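Local atomic coordinates of CysE, serine acetyltransferase (Brucella abortus, PDB entry 4HZD), a protein that probably acetylates serine with acetyl-coenzyme A in cysteine biosynthesis, as a six-subunit enzyme with a left-handed beta-helical domain that binds coenzyme A. Residues A39-T44 / P111-K116; S50-V55 / V90-I95; H57-R62 / G117-Q122; R74-T79 / H124-W129. All coordinates share one frame; numbering follows the deposited sequence.

Interaction 1: A39-T44 / P111-K116; sequences AFLYAT and PVLYLK
Tyr114 OH hydrogen-bonds to Asp137 OD1 of a neighbouring subunit, and the ring held by this bond reaches Phe40, its CE1 lying 4.0 Å from Phe40 CE2. The tyrosine carbon comes at the rim of the phenylalanine ring, near its plane, and the two side chains run at a slant to each other. Phe40 extends across the gap because its CG stands opposite the backbone N (chi1 179°), which carries the ring off helix 38-46 toward the end of helix 109-113. Leu113 fills the middle of the contact and splits its two methyls between different partners. Its CD1 meets Leu41 CD2 at 3.7 Å, the two chains crossing at nearly a right angle, while its CD2 lies 4.1 Å from Phe40 CZ. Leu113 CB also covers one face of the Tyr114 ring, 3.5 Å above the plane and over its centre, so one leucine packs against both aromatic residues. Thr44 lies beside the same leucine, but its modelled rotation is doubtful. Beyond the two segments, Phe40 makes an edge-to-face contact with Tyr141 of the subunit that supplies Asp137, and Tyr114 packs on this tyrosine as well. The arrangement is an apolar helix-end contact in the all-helical N-terminal domain of serine acetyltransferases, its aromatic side continuing into a subunit interface.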
# COMPACT_ATOMS: atom_id res chain seq x y z
N ALA A 39 0.02 17.87 1.50
CA ALA A 39 0.55 16.84 0.60
C ALA A 39 -0.40 16.60 -0.55
O ALA A 39 0.01 16.53 -1.71
CB ALA A 39 0.84 15.56 1.37
N PHE A 40 -1.70 16.46 -0.23
CA PHE A 40 -2.72 16.23 -1.27
C PHE A 40 -2.79 17.34 -2.30
O PHE A 40 -2.74 17.12 -3.52
CB PHE A 40 -4.08 16.07 -0.57
CG PHE A 40 -5.25 15.84 -1.51
CD1 PHE A 40 -5.21 14.82 -2.47
CD2 PHE A 40 -6.42 16.59 -1.38
CE1 PHE A 40 -6.31 14.62 -3.31
CE2 PHE A 40 -7.52 16.37 -2.20
CZ PHE A 40 -7.47 15.37 -3.16
N LEU A 41 -2.90 18.56 -1.82
CA LEU A 41 -3.12 19.69 -2.69
C LEU A 41 -1.87 20.12 -3.44
O LEU A 41 -1.99 20.60 -4.56
CB LEU A 41 -3.71 20.83 -1.90
CG LEU A 41 -5.10 20.57 -1.32
CD1 LEU A 41 -5.40 21.59 -0.24
CD2 LEU A 41 -6.14 20.65 -2.44
N TYR A 42 -0.68 19.94 -2.85
CA TYR A 42 0.55 20.24 -3.61
C TYR A 42 0.86 19.19 -4.66
O TYR A 42 1.22 19.52 -5.78
CB TYR A 42 1.77 20.43 -2.67
CG TYR A 42 1.90 21.89 -2.25
CD1 TYR A 42 0.94 22.46 -1.42
CD2 TYR A 42 2.93 22.70 -2.72
CE1 TYR A 42 1.00 23.78 -1.05
CE2 TYR A 42 3.01 24.04 -2.33
CZ TYR A 42 2.04 24.57 -1.50
OH TYR A 42 2.03 25.86 -1.08
N ALA A 43 0.70 17.91 -4.28
CA ALA A 43 1.04 16.82 -5.21
C ALA A 43 0.03 16.77 -6.34
O ALA A 43 0.36 16.35 -7.48
CB ALA A 43 1.08 15.50 -4.48
N THR A 44 -1.22 17.17 -6.06
CA THR A 44 -2.20 17.09 -7.13
C THR A 44 -2.40 18.37 -7.96
O THR A 44 -2.72 18.26 -9.12
CB THR A 44 -3.51 16.26 -6.85
OG1 THR A 44 -4.71 16.92 -7.34
CG2 THR A 44 -3.60 15.58 -5.51
N PRO A 111 -14.77 19.96 -9.21
CA PRO A 111 -14.72 18.72 -10.04
C PRO A 111 -13.33 18.07 -10.17
O PRO A 111 -13.21 16.81 -10.16
CB PRO A 111 -15.20 19.20 -11.43
CG PRO A 111 -15.11 20.72 -11.39
CD PRO A 111 -15.36 21.09 -9.95
N VAL A 112 -12.30 18.89 -10.31
CA VAL A 112 -10.95 18.38 -10.49
C VAL A 112 -10.57 17.47 -9.32
O VAL A 112 -10.06 16.34 -9.52
CB VAL A 112 -9.95 19.53 -10.65
CG1 VAL A 112 -8.52 18.99 -10.67
CG2 VAL A 112 -10.26 20.30 -11.93
N LEU A 113 -10.87 17.90 -8.10
CA LEU A 113 -10.42 17.07 -6.97
C LEU A 113 -11.41 16.02 -6.50
O LEU A 113 -10.99 14.98 -6.03
CB LEU A 113 -10.07 17.95 -5.77
CG LEU A 113 -8.93 18.92 -5.98
CD1 LEU A 113 -8.90 19.77 -4.71
CD2 LEU A 113 -7.61 18.17 -6.19
N TYR A 114 -12.71 16.33 -6.60
CA TYR A 114 -13.72 15.63 -5.77
C TYR A 114 -14.77 14.82 -6.53
O TYR A 114 -15.18 13.72 -6.10
CB TYR A 114 -14.36 16.58 -4.73
CG TYR A 114 -13.35 17.30 -3.87
CD1 TYR A 114 -12.41 16.58 -3.12
CD2 TYR A 114 -13.30 18.71 -3.84
CE1 TYR A 114 -11.43 17.25 -2.37
CE2 TYR A 114 -12.35 19.37 -3.07
CZ TYR A 114 -11.43 18.64 -2.32
OH TYR A 114 -10.46 19.28 -1.58
N LEU A 115 -15.20 15.32 -7.68
CA LEU A 115 -16.43 14.80 -8.25
C LEU A 115 -16.19 13.62 -9.18
O LEU A 115 -15.61 13.75 -10.27
CB LEU A 115 -17.32 15.89 -8.84
CG LEU A 115 -17.43 17.10 -7.89
CD1 LEU A 115 -18.01 18.30 -8.63
CD2 LEU A 115 -18.20 16.77 -6.61
N LYS A 116 -16.63 12.45 -8.72
CA LYS A 116 -16.34 11.20 -9.44
C LYS A 116 -16.98 11.17 -10.82
O LYS A 116 -16.45 10.54 -11.72
CB LYS A 116 -16.71 9.95 -8.58
CG LYS A 116 -18.21 9.71 -8.43
CD LYS A 116 -18.49 8.62 -7.37
CE LYS A 116 -19.93 8.12 -7.51
NZ LYS A 116 -20.30 7.29 -6.32

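Interaction 2: S50-V55 / V90-I95; sequences SLEEAV and VLRVDI
Leu51 and Leu91 lie alongside each other, running in opposite senses, where helix 51-63 meets helix 87-101, with Leu51 CD2 3.8 Å from Leu91 CD1. The same Leu51 methyl touches Ile95 CD1 at 4.0 Å and also sits over the centre of one face of the Arg92 guanidinium. Val55 CG2 adds a looser apolar contact with Leu91 CD1. At the rim, Arg92 NH1 donates to Glu52 OE2 at 2.9 Å in a salt bridge with an N-H...O angle of 152°. The bond is not coplanar: the carboxylate oxygen is approached from above its plane, and the two charged planes are turned 49° apart. Glu52 does not start out toward the other helix; a bend at chi2 (86°) lays CG against Leu91 CD2 at 3.9 Å and swings the carboxylate across to the arginine. Ser88, one turn before Arg92, secures both partners, its OG bonding to Glu52 OE2 and its O accepting from Arg92 NH1. Arg92 NH2 forms a second salt bridge with Asp17. The positive charge is thus probably well compensated by two carboxylates, and the bonds and the methyl over one face restrict the rotation of the group.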
# COMPACT_ATOMS: atom_id res chain seq x y z
N SER A 50 0.52 22.14 -15.14
CA SER A 50 -0.65 22.36 -16.01
C SER A 50 -1.91 21.71 -15.43
O SER A 50 -1.84 20.77 -14.63
CB SER A 50 -0.38 21.82 -17.44
OG SER A 50 -0.29 20.40 -17.48
N LEU A 51 -3.07 22.24 -15.83
CA LEU A 51 -4.33 21.65 -15.44
C LEU A 51 -4.43 20.22 -15.94
O LEU A 51 -4.87 19.34 -15.21
CB LEU A 51 -5.49 22.53 -15.93
CG LEU A 51 -6.93 22.04 -15.66
CD1 LEU A 51 -7.21 21.85 -14.17
CD2 LEU A 51 -7.87 23.08 -16.23
N GLU A 52 -3.97 19.97 -17.18
CA GLU A 52 -3.99 18.61 -17.74
C GLU A 52 -3.26 17.62 -16.85
O GLU A 52 -3.75 16.51 -16.58
CB GLU A 52 -3.35 18.58 -19.13
CG GLU A 52 -4.12 19.29 -20.22
CD GLU A 52 -3.85 20.81 -20.33
OE1 GLU A 52 -3.19 21.44 -19.48
OE2 GLU A 52 -4.35 21.39 -21.30
N GLU A 53 -2.09 18.02 -16.39
CA GLU A 53 -1.29 17.17 -15.51
C GLU A 53 -1.91 16.98 -14.13
O GLU A 53 -1.86 15.88 -13.60
CB GLU A 53 0.16 17.65 -15.43
CG GLU A 53 0.97 17.24 -16.66
CD GLU A 53 2.27 18.02 -16.75
OE1 GLU A 53 3.33 17.39 -16.65
OE2 GLU A 53 2.21 19.27 -16.88
N ALA A 54 -2.53 18.02 -13.57
CA ALA A 54 -3.29 17.86 -12.32
C ALA A 54 -4.46 16.83 -12.43
O ALA A 54 -4.65 16.01 -11.49
CB ALA A 54 -3.85 19.20 -11.85
N VAL A 55 -5.25 16.94 -13.50
CA VAL A 55 -6.44 16.08 -13.77
C VAL A 55 -5.95 14.65 -13.99
O VAL A 55 -6.45 13.71 -13.33
CB VAL A 55 -7.30 16.59 -15.01
CG1 VAL A 55 -8.38 15.60 -15.48
CG2 VAL A 55 -7.99 17.92 -14.69
N VAL A 90 -11.57 20.08 -24.13
CA VAL A 90 -12.69 19.23 -23.70
C VAL A 90 -12.76 19.22 -22.16
O VAL A 90 -13.85 19.44 -21.59
CB VAL A 90 -12.59 17.79 -24.25
CG1 VAL A 90 -13.63 16.88 -23.62
CG2 VAL A 90 -12.72 17.76 -25.78
N LEU A 91 -11.63 19.02 -21.48
CA LEU A 91 -11.69 18.89 -20.00
C LEU A 91 -12.10 20.23 -19.34
O LEU A 91 -12.77 20.25 -18.31
CB LEU A 91 -10.35 18.34 -19.43
CG LEU A 91 -9.11 19.23 -19.43
CD1 LEU A 91 -9.17 20.18 -18.24
CD2 LEU A 91 -7.80 18.44 -19.43
N ARG A 92 -11.66 21.34 -19.92
CA ARG A 92 -12.05 22.69 -19.51
C ARG A 92 -13.55 22.99 -19.72
O ARG A 92 -14.19 23.62 -18.86
CB ARG A 92 -11.17 23.75 -20.22
CG ARG A 92 -9.84 24.05 -19.50
CD ARG A 92 -8.86 24.84 -20.38
NE ARG A 92 -7.51 24.97 -19.79
CZ ARG A 92 -6.54 24.04 -19.85
NH1 ARG A 92 -6.73 22.86 -20.42
NH2 ARG A 92 -5.35 24.30 -19.29
N VAL A 93 -14.11 22.55 -20.84
CA VAL A 93 -15.57 22.68 -21.03
C VAL A 93 -16.34 21.76 -20.05
O VAL A 93 -17.38 22.15 -19.51
CB VAL A 93 -16.03 22.51 -22.50
CG1 VAL A 93 -15.38 23.57 -23.37
CG2 VAL A 93 -15.68 21.15 -23.05
N ASP A 94 -15.79 20.57 -19.77
CA ASP A 94 -16.41 19.66 -18.80
C ASP A 94 -16.40 20.26 -17.39
O ASP A 94 -17.36 20.13 -16.63
CB ASP A 94 -15.74 18.28 -18.80
CG ASP A 94 -16.07 17.45 -20.03
OD1 ASP A 94 -16.99 17.78 -20.82
OD2 ASP A 94 -15.39 16.43 -20.22
N ILE A 95 -15.29 20.91 -17.04
CA ILE A 95 -15.16 21.62 -15.76
C ILE A 95 -16.14 22.81 -15.70
O ILE A 95 -16.86 23.00 -14.70
CB ILE A 95 -13.71 22.12 -15.54
CG1 ILE A 95 -12.76 20.95 -15.23
CG2 ILE A 95 -13.64 23.16 -14.41
CD1 ILE A 95 -11.30 21.41 -15.14

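Interaction 3: H57-R62 / G117-Q122; sequences HRIAER and GFHAIQ
Ile59 and His119 mark the crossing of two helices whose local axes pass 10.2 Å apart at 94°, almost perpendicular, with the CA atoms of Ile59 and His119 6.0 Å apart. The crossing joins helix 51-63 to helix 116-132 inside the all-helical N-terminal domain of serine acetyltransferase. His119 makes the largest contribution to the contact, its imidazole entering between the side chains of Arg58, Ile59 and Arg62. Arg62 NH1 donates to His119 ND1 at 2.8 Å in a nearly straight bond, the N-H...N angle being 163°. Each group is used at its edge: the donor lies in the imidazole plane and the acceptor in the guanidinium plane, yet the planes themselves stand almost perpendicular. A bend at chi3 of Arg62 (80°) folds the chain back so that the guanidinium meets the ring rim. On the other ring nitrogen, His119 NE2 hydrogen-bonds to the carbonyl O of Val112, which is consistent with a neutral ring protonated at NE2. The imidazole is thus gripped at both nitrogens and its rotation is fixed. Arg58 passes the ring obliquely, with CG 3.7 Å from His119 NE2, and sends its guanidinium on to Leu113 O and to a salt bridge with Asp67 of a neighbouring subunit. Gln122 offers its aliphatic root here, while its amide turns away to Trp87 and Asp94. Ile59 packs on both His119 and Gln122: its CG1 lies 3.9 Å from His119 CD2, and its CD1 ends 3.5 Å from Gln122 CB.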
# COMPACT_ATOMS: atom_id res chain seq x y z
N HIS A 57 -3.14 13.33 -12.97
CA HIS A 57 -2.63 12.87 -11.69
C HIS A 57 -3.74 12.49 -10.72
O HIS A 57 -3.71 11.40 -10.15
CB HIS A 57 -1.72 13.89 -11.05
CG HIS A 57 -1.27 13.52 -9.66
ND1 HIS A 57 -0.07 12.98 -9.41
CD2 HIS A 57 -1.90 13.65 -8.45
CE1 HIS A 57 0.07 12.77 -8.09
NE2 HIS A 57 -1.05 13.17 -7.50
N ARG A 58 -4.71 13.38 -10.49
CA ARG A 58 -5.86 13.05 -9.64
C ARG A 58 -6.52 11.73 -10.04
O ARG A 58 -6.74 10.83 -9.20
CB ARG A 58 -6.90 14.16 -9.67
CG ARG A 58 -8.10 13.87 -8.78
CD ARG A 58 -7.74 14.17 -7.32
NE ARG A 58 -8.57 13.52 -6.32
CZ ARG A 58 -8.21 12.45 -5.62
NH1 ARG A 58 -7.06 11.85 -5.87
NH2 ARG A 58 -9.02 11.95 -4.68
N ILE A 59 -6.80 11.59 -11.34
CA ILE A 59 -7.54 10.45 -11.80
C ILE A 59 -6.69 9.18 -11.69
O ILE A 59 -7.19 8.15 -11.25
CB ILE A 59 -8.09 10.62 -13.23
CG1 ILE A 59 -9.12 11.77 -13.26
CG2 ILE A 59 -8.81 9.35 -13.63
CD1 ILE A 59 -9.58 12.10 -14.65
N ALA A 60 -5.42 9.28 -12.09
CA ALA A 60 -4.49 8.18 -11.95
C ALA A 60 -4.43 7.65 -10.50
O ALA A 60 -4.45 6.43 -10.30
CB ALA A 60 -3.11 8.51 -12.52
N GLU A 61 -4.40 8.55 -9.52
CA GLU A 61 -4.31 8.20 -8.08
C GLU A 61 -5.58 7.54 -7.60
O GLU A 61 -5.53 6.62 -6.78
CB GLU A 61 -4.02 9.44 -7.18
CG GLU A 61 -2.60 10.02 -7.31
CD GLU A 61 -1.50 9.00 -7.10
OE1 GLU A 61 -1.43 8.43 -6.01
OE2 GLU A 61 -0.73 8.71 -8.06
N ARG A 62 -6.73 8.00 -8.09
CA ARG A 62 -8.00 7.37 -7.72
C ARG A 62 -8.11 5.94 -8.28
O ARG A 62 -8.56 5.03 -7.59
CB ARG A 62 -9.19 8.25 -8.14
CG ARG A 62 -9.16 9.66 -7.52
CD ARG A 62 -10.56 10.27 -7.58
NE ARG A 62 -11.35 9.72 -6.49
CZ ARG A 62 -12.63 10.01 -6.20
NH1 ARG A 62 -13.36 10.80 -6.98
NH2 ARG A 62 -13.19 9.47 -5.13
N GLY A 117 -18.09 11.91 -11.03
CA GLY A 117 -18.65 12.01 -12.39
C GLY A 117 -17.64 12.61 -13.37
O GLY A 117 -17.42 12.07 -14.47
N PHE A 118 -17.00 13.71 -12.98
CA PHE A 118 -15.98 14.34 -13.82
C PHE A 118 -14.78 13.37 -14.01
O PHE A 118 -14.27 13.22 -15.13
CB PHE A 118 -15.52 15.68 -13.20
CG PHE A 118 -14.34 16.27 -13.90
CD1 PHE A 118 -14.52 16.99 -15.08
CD2 PHE A 118 -13.04 16.14 -13.38
CE1 PHE A 118 -13.44 17.55 -15.74
CE2 PHE A 118 -11.95 16.70 -14.03
CZ PHE A 118 -12.14 17.40 -15.22
N HIS A 119 -14.35 12.70 -12.95
CA HIS A 119 -13.24 11.73 -13.06
C HIS A 119 -13.63 10.60 -13.99
O HIS A 119 -12.83 10.16 -14.84
CB HIS A 119 -12.85 11.17 -11.70
CG HIS A 119 -12.42 12.22 -10.70
ND1 HIS A 119 -12.71 12.14 -9.40
CD2 HIS A 119 -11.77 13.43 -10.89
CE1 HIS A 119 -12.24 13.23 -8.77
NE2 HIS A 119 -11.66 14.01 -9.69
N ALA A 120 -14.88 10.11 -13.89
CA ALA A 120 -15.32 9.06 -14.82
C ALA A 120 -15.32 9.50 -16.27
O ALA A 120 -15.05 8.70 -17.16
CB ALA A 120 -16.68 8.52 -14.44
N ILE A 121 -15.72 10.73 -16.54
CA ILE A 121 -15.82 11.14 -17.93
C ILE A 121 -14.45 11.06 -18.62
O ILE A 121 -14.31 10.52 -19.73
CB ILE A 121 -16.39 12.56 -18.07
CG1 ILE A 121 -17.89 12.58 -17.79
CG2 ILE A 121 -16.20 13.09 -19.48
CD1 ILE A 121 -18.36 13.98 -17.44
N GLN A 122 -13.44 11.61 -17.95
CA GLN A 122 -12.07 11.63 -18.52
C GLN A 122 -11.48 10.23 -18.58
O GLN A 122 -10.76 9.87 -19.52
CB GLN A 122 -11.16 12.62 -17.78
CG GLN A 122 -11.82 13.94 -17.40
CD GLN A 122 -12.59 14.59 -18.57
OE1 GLN A 122 -12.26 14.39 -19.75
NE2 GLN A 122 -13.59 15.38 -18.23

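Interaction 4: R74-T79 / H124-W129; sequences RQTFDT and HRLAHW
Leu126 and Trp129 both have CG opposite the backbone N (chi1 -180° and -179°), which projects them from helix 116-132 onto helix 70-83, while Phe77 reaches Leu126 through a strained chi1 of -107°. The CB of Phe77 starts out pointing away from the other helix, and this unusual rotation brings the ring back across to it. The contact is an apolar helix-helix crossing within the helical N-terminal part of the protein, with local axes 10.3 Å apart and the CA atoms of Phe77 and Leu126 6.5 Å from each other. At its centre is a CH-pi contact: Leu126 CD2 stands 3.7 Å from the centroid of the Phe77 ring, nearly on the ring normal. The side chains approach at a slant, and Leu126 CB lies 4.0 Å from Phe77 CE1. The other leucine methyl, CD1, turns to the backbone of helix 70-83 and lies 4.1 Å from Thr76 O. Around this pair, Phe77 meets the ring of Trp87 and rests on Met56 and Ile59 of helix 51-63, while Leu126 reaches Leu142 of helix 136-149. The same two side chains therefore join three further helices to the crossing. Farther along both helices, Trp129 and Thr79 meet at about a right angle, the threonine methyl arriving at the rim of the indole near its plane. Packing there is tight, with Thr79 CG2 only 3.2 Å from Trp129 CH2.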
# COMPACT_ATOMS: atom_id res chain seq x y z
N ARG A 74 -1.08 7.16 -15.26
CA ARG A 74 -0.72 8.55 -15.54
C ARG A 74 0.12 8.70 -16.83
O ARG A 74 -0.11 9.64 -17.62
CB ARG A 74 0.00 9.17 -14.35
CG ARG A 74 0.42 10.63 -14.49
CD ARG A 74 1.31 11.10 -13.33
NE ARG A 74 2.57 10.35 -13.31
CZ ARG A 74 2.91 9.39 -12.44
NH1 ARG A 74 2.09 9.05 -11.44
NH2 ARG A 74 4.09 8.78 -12.56
N GLN A 75 1.09 7.80 -17.03
CA GLN A 75 1.90 7.76 -18.24
C GLN A 75 1.05 7.47 -19.50
O GLN A 75 1.32 8.02 -20.58
CB GLN A 75 3.02 6.69 -18.12
CG GLN A 75 4.05 6.94 -17.01
CD GLN A 75 4.92 5.72 -16.71
OE1 GLN A 75 4.64 4.60 -17.16
NE2 GLN A 75 6.01 5.93 -15.96
N THR A 76 0.05 6.59 -19.36
CA THR A 76 -0.88 6.29 -20.43
C THR A 76 -1.79 7.51 -20.75
O THR A 76 -1.90 7.90 -21.91
CB THR A 76 -1.66 4.98 -20.13
OG1 THR A 76 -0.70 3.99 -19.77
CG2 THR A 76 -2.46 4.51 -21.35
N PHE A 77 -2.44 8.10 -19.74
CA PHE A 77 -3.02 9.45 -19.88
C PHE A 77 -2.15 10.47 -20.64
O PHE A 77 -2.64 11.12 -21.56
CB PHE A 77 -3.36 10.05 -18.51
CG PHE A 77 -4.82 10.09 -18.20
CD1 PHE A 77 -5.70 10.75 -19.05
CD2 PHE A 77 -5.31 9.47 -17.05
CE1 PHE A 77 -7.07 10.79 -18.77
CE2 PHE A 77 -6.68 9.51 -16.75
CZ PHE A 77 -7.55 10.17 -17.61
N ASP A 78 -0.87 10.61 -20.27
CA ASP A 78 0.08 11.48 -20.99
C ASP A 78 0.11 11.18 -22.50
O ASP A 78 0.14 12.10 -23.30
CB ASP A 78 1.53 11.31 -20.49
CG ASP A 78 1.76 11.83 -19.07
OD1 ASP A 78 1.13 12.82 -18.66
OD2 ASP A 78 2.64 11.26 -18.37
N THR A 79 0.17 9.89 -22.86
CA THR A 79 0.15 9.41 -24.25
C THR A 79 -1.16 9.84 -24.98
O THR A 79 -1.11 10.35 -26.12
CB THR A 79 0.35 7.86 -24.32
OG1 THR A 79 1.67 7.54 -23.84
CG2 THR A 79 0.30 7.40 -25.74
N HIS A 124 -13.29 7.59 -19.15
CA HIS A 124 -13.84 7.06 -20.39
C HIS A 124 -13.12 7.54 -21.63
O HIS A 124 -12.86 6.76 -22.55
CB HIS A 124 -15.31 7.38 -20.59
CG HIS A 124 -15.79 6.97 -21.96
ND1 HIS A 124 -15.88 5.66 -22.32
CD2 HIS A 124 -16.08 7.72 -23.10
CE1 HIS A 124 -16.29 5.59 -23.60
NE2 HIS A 124 -16.40 6.84 -24.08
N ARG A 125 -12.84 8.84 -21.69
CA ARG A 125 -12.10 9.40 -22.83
C ARG A 125 -10.78 8.63 -23.04
O ARG A 125 -10.41 8.29 -24.16
CB ARG A 125 -11.84 10.89 -22.59
CG ARG A 125 -13.13 11.71 -22.49
CD ARG A 125 -12.94 13.19 -22.80
NE ARG A 125 -14.08 14.00 -22.31
CZ ARG A 125 -15.28 14.06 -22.90
NH1 ARG A 125 -15.54 13.32 -23.98
NH2 ARG A 125 -16.23 14.83 -22.39
N LEU A 126 -10.06 8.35 -21.95
CA LEU A 126 -8.83 7.56 -22.03
C LEU A 126 -9.11 6.16 -22.57
O LEU A 126 -8.48 5.73 -23.53
CB LEU A 126 -8.14 7.45 -20.65
CG LEU A 126 -6.82 6.63 -20.63
CD1 LEU A 126 -5.88 7.13 -21.75
CD2 LEU A 126 -6.15 6.68 -19.24
N ALA A 127 -10.03 5.46 -21.92
CA ALA A 127 -10.43 4.11 -22.34
C ALA A 127 -10.86 4.03 -23.81
O ALA A 127 -10.55 3.06 -24.53
CB ALA A 127 -11.54 3.58 -21.41
N HIS A 128 -11.59 5.04 -24.26
CA HIS A 128 -12.15 5.09 -25.62
C HIS A 128 -11.03 5.18 -26.65
O HIS A 128 -11.01 4.45 -27.64
CB HIS A 128 -13.13 6.28 -25.75
CG HIS A 128 -13.77 6.39 -27.13
ND1 HIS A 128 -14.73 5.54 -27.56
CD2 HIS A 128 -13.57 7.32 -28.17
CE1 HIS A 128 -15.11 5.89 -28.82
NE2 HIS A 128 -14.40 6.98 -29.18
N TRP A 129 -10.10 6.10 -26.42
CA TRP A 129 -8.90 6.21 -27.24
C TRP A 129 -8.10 4.89 -27.32
O TRP A 129 -7.73 4.40 -28.43
CB TRP A 129 -8.06 7.38 -26.72
CG TRP A 129 -6.80 7.59 -27.52
CD1 TRP A 129 -6.68 8.02 -28.85
CD2 TRP A 129 -5.43 7.30 -27.09
NE1 TRP A 129 -5.36 8.04 -29.23
CE2 TRP A 129 -4.56 7.62 -28.23
CE3 TRP A 129 -4.85 6.83 -25.91
CZ2 TRP A 129 -3.19 7.46 -28.17
CZ3 TRP A 129 -3.46 6.69 -25.85
CH2 TRP A 129 -2.66 7.01 -26.95

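Overall arrangement
From the N terminus, the chain lays down helices 38-46, 51-63, 70-83 and 87-101. Interaction 2 closes first, when 90-95 on helix 87-101 returns to 50-55, and is nested within the longer loop that interaction 1 closes at 111-116 on helix 109-113. Helix 116-132 then completes interactions 3 and 4. Interaction 3 crosses both earlier loops, and interaction 4 crosses the other three. Helix 51-63 serves interactions 2 and 3. Interaction 3 touches each of the others; Asp94 of interaction 2 links to Gln122 and, by a salt bridge, to Arg125. Together they tie the first four helices to one another and to helices 109-113 and 116-132, and interactions 1, 3 and 4 also border neighbouring subunits.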